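Long-range contacts in YARHG domain-containing protein (Legionella pneumophila subsp. pneumophila, PDB 4G2A), which is of unknown function but joins a strand-rich DUF4424 region to a helical YARHG domain and is regarded as a putative nutrient-binding protein: residues K33-E37 / F234-S238; V240-I245 / T272-Y277; I245-L249 / E310-L314. All blocks are in the same frame, centred on the assembly; numbering follows the deposited sequence.

In the fold
Helix 236-250 runs through all three contacts, and its successive turns illustrate how one helix can join two domains. In contact 1 its first turn receives a loop of the strand-rich part of the chain. Contact 2, with its centre about 12 Å from that of contact 1, packs the middle of the helix on residues 272-277, and Ile-237 of contact 1 reaches Gln-276 there. In contact 3 the following turns meet helix 309-321. Contacts 2 and 3 lie about 9 Å apart, centre to centre, and share Ile-245. A sulfate, probably from the crystallisation liquor, sits on Arg-241, its nearest atom about 5 Å from the Glu-310 side chain.

Contact 1 of 3, residues K33-E37 / F234-S238; sequences KNLNE and FTGIS
Asn-36, in a type I beta turn spanning Asn-34 to Glu-37, reaches across to the first turn of helix 236-250, just after the strand that leads into it. The compact part of the contact centres on its amide oxygen. Asn-36 OD1 accepts the N-H of Ile-237 N at 2.9 Å, in the carbonyl plane and on a lone pair, with a nearly straight N-H...O angle of 166°. Thr-235 occupies the N-cap position, and its own side chain makes no capping bond. CG of Asn-36 lies anti to the backbone N (chi1 -153°), which swings the amide toward the helix, and the side chain of Ile-237 crosses it at about a right angle, its CG1 3.6 Å from Asn-36 ND2. Packing is looser beside the amide, where Leu-35 CB stands 4.1 Å from Thr-235 CG2; Leu-35 itself is buried against Trp-44. On the partly exposed side, Glu-37 turns away from the helix and bonds Gln-39. A single water sits in the polar centre: it donates to Asn-36 OD1 at 2.6 Å, accepts from Ser-238 N at 2.8 Å and is also hydrogen-bonded to Thr-235 OG1 at 2.5 Å.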
loop_
_atom_site.group_PDB
_atom_site.type_symbol
_atom_site.label_atom_id
_atom_site.label_comp_id
_atom_site.label_asym_id
_atom_site.label_seq_id
_atom_site.Cartn_x
_atom_site.Cartn_y
_atom_site.Cartn_z
ATOM N N LYS A 33 6.566 -6.234 -2.604
ATOM C CA LYS A 33 7.002 -7.534 -3.116
ATOM C C LYS A 33 5.794 -8.216 -3.730
ATOM O O LYS A 33 4.724 -8.165 -3.124
ATOM C CB LYS A 33 7.584 -8.380 -1.973
ATOM C CG LYS A 33 8.327 -9.638 -2.405
ATOM C CD LYS A 33 8.850 -10.413 -1.183
ATOM C CE LYS A 33 9.585 -11.668 -1.602
ATOM N NZ LYS A 33 9.944 -12.543 -0.447
ATOM N N ASN A 34 5.947 -8.819 -4.944
ATOM C CA ASN A 34 4.915 -9.570 -5.687
ATOM C C ASN A 34 3.605 -8.793 -5.923
ATOM O O ASN A 34 2.546 -9.429 -5.987
ATOM C CB ASN A 34 4.559 -10.880 -4.946
ATOM C CG ASN A 34 5.695 -11.820 -4.688
ATOM O OD1 ASN A 34 6.525 -12.067 -5.555
ATOM N ND2 ASN A 34 5.742 -12.388 -3.489
ATOM N N LEU A 35 3.662 -7.453 -6.077
ATOM C CA LEU A 35 2.446 -6.642 -6.237
ATOM C C LEU A 35 1.759 -6.816 -7.589
ATOM O O LEU A 35 0.573 -6.518 -7.686
ATOM C CB LEU A 35 2.729 -5.144 -6.013
ATOM C CG LEU A 35 3.191 -4.704 -4.625
ATOM C CD1 LEU A 35 3.587 -3.265 -4.652
ATOM C CD2 LEU A 35 2.092 -4.837 -3.632
ATOM N N ASN A 36 2.480 -7.295 -8.620
ATOM C CA ASN A 36 1.927 -7.505 -9.956
ATOM C C ASN A 36 1.614 -8.984 -10.223
ATOM O O ASN A 36 1.422 -9.387 -11.370
ATOM C CB ASN A 36 2.887 -6.956 -11.025
ATOM C CG ASN A 36 2.184 -6.531 -12.292
ATOM O OD1 ASN A 36 1.100 -5.937 -12.261
ATOM N ND2 ASN A 36 2.784 -6.820 -13.435
ATOM N N GLU A 37 1.584 -9.796 -9.169
ATOM C CA GLU A 37 1.269 -11.224 -9.296
ATOM C C GLU A 37 -0.255 -11.377 -9.298
ATOM O O GLU A 37 -0.917 -10.828 -8.413
ATOM C CB GLU A 37 1.932 -12.052 -8.169
ATOM C CG GLU A 37 3.450 -12.087 -8.248
ATOM C CD GLU A 37 4.056 -12.973 -9.319
ATOM O OE1 GLU A 37 3.499 -14.064 -9.579
ATOM O OE2 GLU A 37 5.130 -12.607 -9.851
ATOM N N PHE A 234 -2.050 1.960 -9.049
ATOM C CA PHE A 234 -2.413 0.991 -10.067
ATOM C C PHE A 234 -1.170 0.196 -10.386
ATOM O O PHE A 234 -0.122 0.781 -10.610
ATOM C CB PHE A 234 -2.989 1.645 -11.354
ATOM C CG PHE A 234 -4.490 1.779 -11.419
ATOM C CD1 PHE A 234 -5.310 0.656 -11.371
ATOM C CD2 PHE A 234 -5.084 3.024 -11.583
ATOM C CE1 PHE A 234 -6.697 0.783 -11.422
ATOM C CE2 PHE A 234 -6.472 3.153 -11.637
ATOM C CZ PHE A 234 -7.269 2.030 -11.557
ATOM N N THR A 235 -1.281 -1.121 -10.395
ATOM C CA THR A 235 -0.216 -2.026 -10.811
ATOM C C THR A 235 -0.566 -2.421 -12.239
ATOM O O THR A 235 -1.689 -2.150 -12.677
ATOM C CB THR A 235 -0.109 -3.212 -9.857
ATOM O OG1 THR A 235 -1.389 -3.824 -9.787
ATOM C CG2 THR A 235 0.381 -2.826 -8.473
ATOM N N GLY A 236 0.373 -3.028 -12.958
ATOM C CA GLY A 236 0.196 -3.407 -14.359
ATOM C C GLY A 236 -1.025 -4.247 -14.690
ATOM O O GLY A 236 -1.929 -3.781 -15.393
ATOM N N ILE A 237 -1.058 -5.493 -14.196
ATOM C CA ILE A 237 -2.135 -6.455 -14.464
ATOM C C ILE A 237 -3.476 -5.908 -13.929
ATOM O O ILE A 237 -4.473 -6.013 -14.636
ATOM C CB ILE A 237 -1.801 -7.868 -13.874
ATOM C CG1 ILE A 237 -0.387 -8.377 -14.285
ATOM C CG2 ILE A 237 -2.900 -8.882 -14.150
ATOM C CD1 ILE A 237 -0.274 -9.536 -15.206
ATOM N N SER A 238 -3.499 -5.322 -12.702
ATOM C CA SER A 238 -4.734 -4.785 -12.120
ATOM C C SER A 238 -5.318 -3.646 -12.970
ATOM O O SER A 238 -6.540 -3.537 -13.059
ATOM C CB SER A 238 -4.514 -4.305 -10.687
ATOM O OG SER A 238 -4.094 -5.357 -9.837
HETATM O O HOH W 1 -1.291 -5.962 -11.121
#

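Contact 2 of 3, residues V240-I245 / T272-Y277; sequences VRYKVI and TIYAQY. With SO4 (sulfate ion), chain M.
Two helices of the YARHG domain, 236-250 and 263-275, pack here with an apolar floor and a polar edge built round one arginine. On the floor, Val-240 CG1 rests 3.7 Å from Gln-276 CG and also touches the methyl CG2 of Thr-272, which Val-244 CG1 meets from the next turn. Farther along, Ile-245 CD1 lies 3.7 Å from Ile-273 CG1. Helix 236-250 widens at 241-245 into a pi-type turn, in which Ile-245 N bonds Val-240 O.

Arg-241 leaves its backbone at an angle to the partner helix, but its side chain, extended from CG to NE, carries the guanidinium to Gln-276 and Tyr-277. There Gln-276, with CG anti to the backbone N (chi1 -172°) and the chain extended beyond it, offers OE1 to Arg-241 NE at 2.8 Å. This bond is almost straight (174°), nearly along the C=O axis and in the guanidinium plane, although the two flat groups stand 83° apart. The other end of the buried amide is held too: Gln-276 NE2 donates to Ile-273 O, 3.1 Å away, and to Asp-311. Tyr-277 OH, which is itself bonded to Asp-311, accepts a more bent bond from Arg-241 NH2, tilted from the guanidinium plane. With its rotation thus fixed, the guanidinium meets a bound sulfate ion, probably from the crystallisation liquor, through both terminal nitrogens, Arg-241 NH1 to sulfate O2 at 3.1 Å and NH2 to sulfate O4 at 2.7 Å.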
loop_
_atom_site.group_PDB
_atom_site.type_symbol
_atom_site.label_atom_id
_atom_site.label_comp_id
_atom_site.label_asym_id
_atom_site.label_seq_id
_atom_site.Cartn_x
_atom_site.Cartn_y
_atom_site.Cartn_z
ATOM N N VAL A 240 -4.980 -3.235 -16.364
ATOM C CA VAL A 240 -5.507 -3.879 -17.573
ATOM C C VAL A 240 -6.777 -4.691 -17.257
ATOM O O VAL A 240 -7.721 -4.650 -18.036
ATOM C CB VAL A 240 -4.408 -4.727 -18.275
ATOM C CG1 VAL A 240 -4.948 -5.468 -19.505
ATOM C CG2 VAL A 240 -3.238 -3.844 -18.674
ATOM N N ARG A 241 -6.839 -5.366 -16.111
ATOM C CA ARG A 241 -8.020 -6.149 -15.757
ATOM C C ARG A 241 -9.239 -5.287 -15.422
ATOM O O ARG A 241 -10.295 -5.481 -16.005
ATOM C CB ARG A 241 -7.716 -7.102 -14.601
ATOM C CG ARG A 241 -6.826 -8.215 -15.082
ATOM C CD ARG A 241 -6.577 -9.288 -14.071
ATOM N NE ARG A 241 -5.749 -10.330 -14.680
ATOM C CZ ARG A 241 -5.400 -11.454 -14.071
ATOM N NH1 ARG A 241 -5.815 -11.701 -12.834
ATOM N NH2 ARG A 241 -4.651 -12.351 -14.700
ATOM N N TYR A 242 -9.093 -4.324 -14.537
ATOM C CA TYR A 242 -10.231 -3.541 -14.089
ATOM C C TYR A 242 -10.579 -2.345 -14.966
ATOM O O TYR A 242 -11.738 -1.934 -14.948
ATOM C CB TYR A 242 -10.004 -3.096 -12.656
ATOM C CG TYR A 242 -10.061 -4.251 -11.685
ATOM C CD1 TYR A 242 -8.931 -5.017 -11.413
ATOM C CD2 TYR A 242 -11.247 -4.589 -11.047
ATOM C CE1 TYR A 242 -8.969 -6.060 -10.489
ATOM C CE2 TYR A 242 -11.302 -5.627 -10.117
ATOM C CZ TYR A 242 -10.160 -6.363 -9.840
ATOM O OH TYR A 242 -10.232 -7.394 -8.928
ATOM N N LYS A 243 -9.620 -1.787 -15.718
ATOM C CA LYS A 243 -9.889 -0.619 -16.554
ATOM C C LYS A 243 -10.028 -0.961 -18.038
ATOM O O LYS A 243 -10.515 -0.121 -18.797
ATOM C CB LYS A 243 -8.800 0.463 -16.374
ATOM C CG LYS A 243 -8.597 0.953 -14.934
ATOM C CD LYS A 243 -9.817 1.610 -14.294
ATOM C CE LYS A 243 -10.276 2.865 -14.996
ATOM N NZ LYS A 243 -11.369 3.519 -14.235
ATOM N N VAL A 244 -9.594 -2.157 -18.467
ATOM C CA VAL A 244 -9.671 -2.501 -19.885
ATOM C C VAL A 244 -10.525 -3.752 -20.094
ATOM O O VAL A 244 -11.494 -3.660 -20.833
ATOM C CB VAL A 244 -8.283 -2.612 -20.595
ATOM C CG1 VAL A 244 -8.449 -2.758 -22.101
ATOM C CG2 VAL A 244 -7.385 -1.394 -20.296
ATOM N N ILE A 245 -10.201 -4.900 -19.460
ATOM C CA ILE A 245 -10.907 -6.176 -19.699
ATOM C C ILE A 245 -12.308 -6.224 -19.046
ATOM O O ILE A 245 -13.293 -6.441 -19.757
ATOM C CB ILE A 245 -10.067 -7.432 -19.279
ATOM C CG1 ILE A 245 -8.588 -7.464 -19.812
ATOM C CG2 ILE A 245 -10.797 -8.750 -19.521
ATOM C CD1 ILE A 245 -8.273 -6.999 -21.199
ATOM N N THR A 272 -3.988 -6.037 -26.192
ATOM C CA THR A 272 -3.815 -5.620 -24.792
ATOM C C THR A 272 -4.069 -6.844 -23.863
ATOM O O THR A 272 -3.456 -6.946 -22.788
ATOM C CB THR A 272 -4.758 -4.441 -24.514
ATOM O OG1 THR A 272 -4.259 -3.310 -25.212
ATOM C CG2 THR A 272 -4.897 -4.081 -23.024
ATOM N N ILE A 273 -4.956 -7.770 -24.306
ATOM C CA ILE A 273 -5.331 -8.991 -23.582
ATOM C C ILE A 273 -4.074 -9.854 -23.364
ATOM O O ILE A 273 -3.912 -10.423 -22.285
ATOM C CB ILE A 273 -6.480 -9.768 -24.311
ATOM C CG1 ILE A 273 -7.782 -8.934 -24.344
ATOM C CG2 ILE A 273 -6.752 -11.130 -23.656
ATOM C CD1 ILE A 273 -8.858 -9.409 -25.321
ATOM N N TYR A 274 -3.161 -9.863 -24.363
ATOM C CA TYR A 274 -1.900 -10.602 -24.375
ATOM C C TYR A 274 -0.738 -9.785 -23.796
ATOM O O TYR A 274 0.149 -10.365 -23.178
ATOM C CB TYR A 274 -1.547 -10.988 -25.824
ATOM C CG TYR A 274 -2.597 -11.816 -26.523
ATOM C CD1 TYR A 274 -2.610 -13.201 -26.405
ATOM C CD2 TYR A 274 -3.527 -11.223 -27.372
ATOM C CE1 TYR A 274 -3.535 -13.976 -27.095
ATOM C CE2 TYR A 274 -4.491 -11.987 -28.033
ATOM C CZ TYR A 274 -4.489 -13.365 -27.892
ATOM O OH TYR A 274 -5.409 -14.148 -28.547
ATOM N N ALA A 275 -0.722 -8.448 -24.050
ATOM C CA ALA A 275 0.296 -7.471 -23.601
ATOM C C ALA A 275 0.328 -7.376 -22.084
ATOM O O ALA A 275 1.350 -7.021 -21.500
ATOM C CB ALA A 275 0.010 -6.113 -24.198
ATOM N N GLN A 276 -0.811 -7.720 -21.465
ATOM C CA GLN A 276 -1.108 -7.857 -20.034
ATOM C C GLN A 276 -0.058 -8.767 -19.372
ATOM O O GLN A 276 0.343 -8.512 -18.245
ATOM C CB GLN A 276 -2.527 -8.505 -19.916
ATOM C CG GLN A 276 -3.136 -8.570 -18.519
ATOM C CD GLN A 276 -4.318 -9.513 -18.377
ATOM O OE1 GLN A 276 -4.659 -9.946 -17.265
ATOM N NE2 GLN A 276 -4.972 -9.876 -19.475
ATOM N N TYR A 277 0.377 -9.832 -20.086
ATOM C CA TYR A 277 1.333 -10.822 -19.586
ATOM C C TYR A 277 2.746 -10.648 -20.178
ATOM O O TYR A 277 3.639 -11.459 -19.932
ATOM C CB TYR A 277 0.787 -12.237 -19.864
ATOM C CG TYR A 277 -0.601 -12.450 -19.293
ATOM C CD1 TYR A 277 -0.808 -12.514 -17.914
ATOM C CD2 TYR A 277 -1.713 -12.556 -20.125
ATOM C CE1 TYR A 277 -2.081 -12.687 -17.381
ATOM C CE2 TYR A 277 -2.992 -12.718 -19.603
ATOM C CZ TYR A 277 -3.168 -12.802 -18.228
ATOM O OH TYR A 277 -4.411 -12.979 -17.676
HETATM S S SO4 M . -5.231 -15.599 -12.788
HETATM O O1 SO4 M . -6.019 -16.720 -13.323
HETATM O O2 SO4 M . -6.131 -14.649 -12.108
HETATM O O3 SO4 M . -4.229 -16.101 -11.826
HETATM O O4 SO4 M . -4.546 -14.932 -13.903
#

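Contact 3 of 3, residues I245-L249 / E310-L314; sequences IYPWL and EDKKL
Leu-249 lays its two methyl groups over one turn of helix 309-321. Leu-249 CD1 comes within 3.4 Å of the carbonyl oxygen of Glu-310, while Leu-249 CD2 sits 3.6 Å from Lys-313 CB and also reaches the backbone N of Leu-314. That nitrogen is the donor to Glu-310 O, so the leucine covers both ends of a single helical hydrogen bond. The side chain crosses those of Glu-310 and Lys-313 at about right angles. Lys-313 contributes only its CB end here, as its extended chain leads away and belongs to an exposed residue.

Leu-314 makes the reciprocal approach. Its CG is anti to the backbone N (chi1 -174°), which sends the branched end toward helix 236-250 and places the two methyls on different neighbours: Leu-314 CD1 is 3.7 Å from Trp-248 CB, and Leu-314 CD2 is 3.9 Å from Ile-245 CG2. Trp-248 thus touches mainly through the root of its side chain, and its indole continues away toward Leu-258 of helix 254-259. Ile-273 packs on Leu-314 from a third helix.

At the more polar end, Tyr-246 CE1 lies 3.7 Å from Glu-310 CG, a meeting of ring carbon with aliphatic carbon. The Glu-310 chain is bent beyond CB, and its carboxylate plane stands 80° from the tyrosine ring. Asp-311 OD2 accepts from Asn-308 N and is bonded to Tyr-277 OH, and its OD1 to Gln-276 NE2.

Helix 236-250 is kinked at Pro-247, whose nitrogen has no bond to the preceding turn. The axes of the short segments 245-249 and 310-314 approach to 10.0 Å, with 54° between their N-to-C directions, an inclined helix-helix arrangement through mostly apolar side-chain packing that builds part of the helical YARHG domain.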
loop_
_atom_site.group_PDB
_atom_site.type_symbol
_atom_site.label_atom_id
_atom_site.label_comp_id
_atom_site.label_asym_id
_atom_site.label_seq_id
_atom_site.Cartn_x
_atom_site.Cartn_y
_atom_site.Cartn_z
ATOM N N ILE A 245 -10.201 -4.900 -19.460
ATOM C CA ILE A 245 -10.907 -6.176 -19.699
ATOM C C ILE A 245 -12.308 -6.224 -19.046
ATOM O O ILE A 245 -13.293 -6.441 -19.757
ATOM C CB ILE A 245 -10.067 -7.432 -19.279
ATOM C CG1 ILE A 245 -8.588 -7.464 -19.812
ATOM C CG2 ILE A 245 -10.797 -8.750 -19.521
ATOM C CD1 ILE A 245 -8.273 -6.999 -21.199
ATOM N N TYR A 246 -12.390 -6.085 -17.703
ATOM C CA TYR A 246 -13.648 -6.216 -16.953
ATOM C C TYR A 246 -14.742 -5.188 -17.398
ATOM O O TYR A 246 -15.891 -5.613 -17.502
ATOM C CB TYR A 246 -13.415 -6.166 -15.426
ATOM C CG TYR A 246 -12.519 -7.256 -14.852
ATOM C CD1 TYR A 246 -11.984 -8.260 -15.665
ATOM C CD2 TYR A 246 -12.186 -7.272 -13.499
ATOM C CE1 TYR A 246 -11.120 -9.231 -15.149
ATOM C CE2 TYR A 246 -11.337 -8.250 -12.969
ATOM C CZ TYR A 246 -10.811 -9.232 -13.796
ATOM O OH TYR A 246 -9.988 -10.205 -13.268
ATOM N N PRO A 247 -14.465 -3.894 -17.740
ATOM C CA PRO A 247 -15.564 -3.021 -18.200
ATOM C C PRO A 247 -16.304 -3.598 -19.415
ATOM O O PRO A 247 -17.532 -3.497 -19.443
ATOM C CB PRO A 247 -14.858 -1.714 -18.540
ATOM C CG PRO A 247 -13.647 -1.723 -17.691
ATOM C CD PRO A 247 -13.198 -3.139 -17.665
ATOM N N TRP A 248 -15.573 -4.257 -20.374
ATOM C CA TRP A 248 -16.155 -4.914 -21.553
ATOM C C TRP A 248 -16.947 -6.150 -21.170
ATOM O O TRP A 248 -17.995 -6.417 -21.770
ATOM C CB TRP A 248 -15.080 -5.311 -22.583
ATOM C CG TRP A 248 -14.551 -4.156 -23.362
ATOM C CD1 TRP A 248 -13.304 -3.619 -23.281
ATOM C CD2 TRP A 248 -15.272 -3.361 -24.311
ATOM N NE1 TRP A 248 -13.213 -2.502 -24.084
ATOM C CE2 TRP A 248 -14.406 -2.327 -24.737
ATOM C CE3 TRP A 248 -16.578 -3.409 -24.835
ATOM C CZ2 TRP A 248 -14.786 -1.382 -25.696
ATOM C CZ3 TRP A 248 -16.955 -2.463 -25.773
ATOM C CH2 TRP A 248 -16.067 -1.461 -26.188
ATOM N N LEU A 249 -16.454 -6.914 -20.183
ATOM C CA LEU A 249 -17.157 -8.124 -19.769
ATOM C C LEU A 249 -18.414 -7.797 -18.973
ATOM O O LEU A 249 -19.408 -8.491 -19.143
ATOM C CB LEU A 249 -16.241 -9.080 -18.988
ATOM C CG LEU A 249 -15.169 -9.792 -19.822
ATOM C CD1 LEU A 249 -14.111 -10.363 -18.950
ATOM C CD2 LEU A 249 -15.758 -10.909 -20.629
ATOM N N GLU A 310 -11.360 -14.940 -17.912
ATOM C CA GLU A 310 -11.856 -13.601 -18.253
ATOM C C GLU A 310 -11.342 -13.172 -19.627
ATOM O O GLU A 310 -12.126 -12.678 -20.439
ATOM C CB GLU A 310 -11.460 -12.561 -17.182
ATOM C CG GLU A 310 -12.232 -12.648 -15.875
ATOM C CD GLU A 310 -11.926 -13.862 -15.022
ATOM O OE1 GLU A 310 -10.799 -13.942 -14.482
ATOM O OE2 GLU A 310 -12.803 -14.751 -14.929
ATOM N N ASP A 311 -10.033 -13.378 -19.881
ATOM C CA ASP A 311 -9.343 -13.083 -21.140
ATOM C C ASP A 311 -10.007 -13.803 -22.292
ATOM O O ASP A 311 -10.385 -13.169 -23.264
ATOM C CB ASP A 311 -7.871 -13.515 -21.050
ATOM C CG ASP A 311 -7.063 -12.900 -19.916
ATOM O OD1 ASP A 311 -7.447 -11.810 -19.423
ATOM O OD2 ASP A 311 -6.068 -13.515 -19.503
ATOM N N LYS A 312 -10.187 -15.122 -22.153
ATOM C CA LYS A 312 -10.827 -16.029 -23.111
ATOM C C LYS A 312 -12.292 -15.601 -23.404
ATOM O O LYS A 312 -12.681 -15.582 -24.572
ATOM C CB LYS A 312 -10.757 -17.476 -22.600
ATOM C CG LYS A 312 -9.329 -17.990 -22.540
ATOM C CD LYS A 312 -9.172 -19.209 -21.662
ATOM C CE LYS A 312 -7.732 -19.671 -21.662
ATOM N NZ LYS A 312 -7.438 -20.603 -20.541
ATOM N N LYS A 313 -13.062 -15.189 -22.367
ATOM C CA LYS A 313 -14.440 -14.680 -22.530
ATOM C C LYS A 313 -14.457 -13.397 -23.370
ATOM O O LYS A 313 -15.339 -13.246 -24.221
ATOM C CB LYS A 313 -15.131 -14.427 -21.178
ATOM C CG LYS A 313 -15.648 -15.676 -20.500
ATOM C CD LYS A 313 -16.282 -15.345 -19.153
ATOM C CE LYS A 313 -16.919 -16.567 -18.542
ATOM N NZ LYS A 313 -17.681 -16.235 -17.311
ATOM N N LEU A 314 -13.477 -12.490 -23.160
ATOM C CA LEU A 314 -13.392 -11.257 -23.953
ATOM C C LEU A 314 -13.031 -11.572 -25.410
ATOM O O LEU A 314 -13.658 -11.010 -26.323
ATOM C CB LEU A 314 -12.433 -10.219 -23.352
ATOM C CG LEU A 314 -12.405 -8.833 -24.047
ATOM C CD1 LEU A 314 -13.809 -8.276 -24.313
ATOM C CD2 LEU A 314 -11.603 -7.840 -23.224
#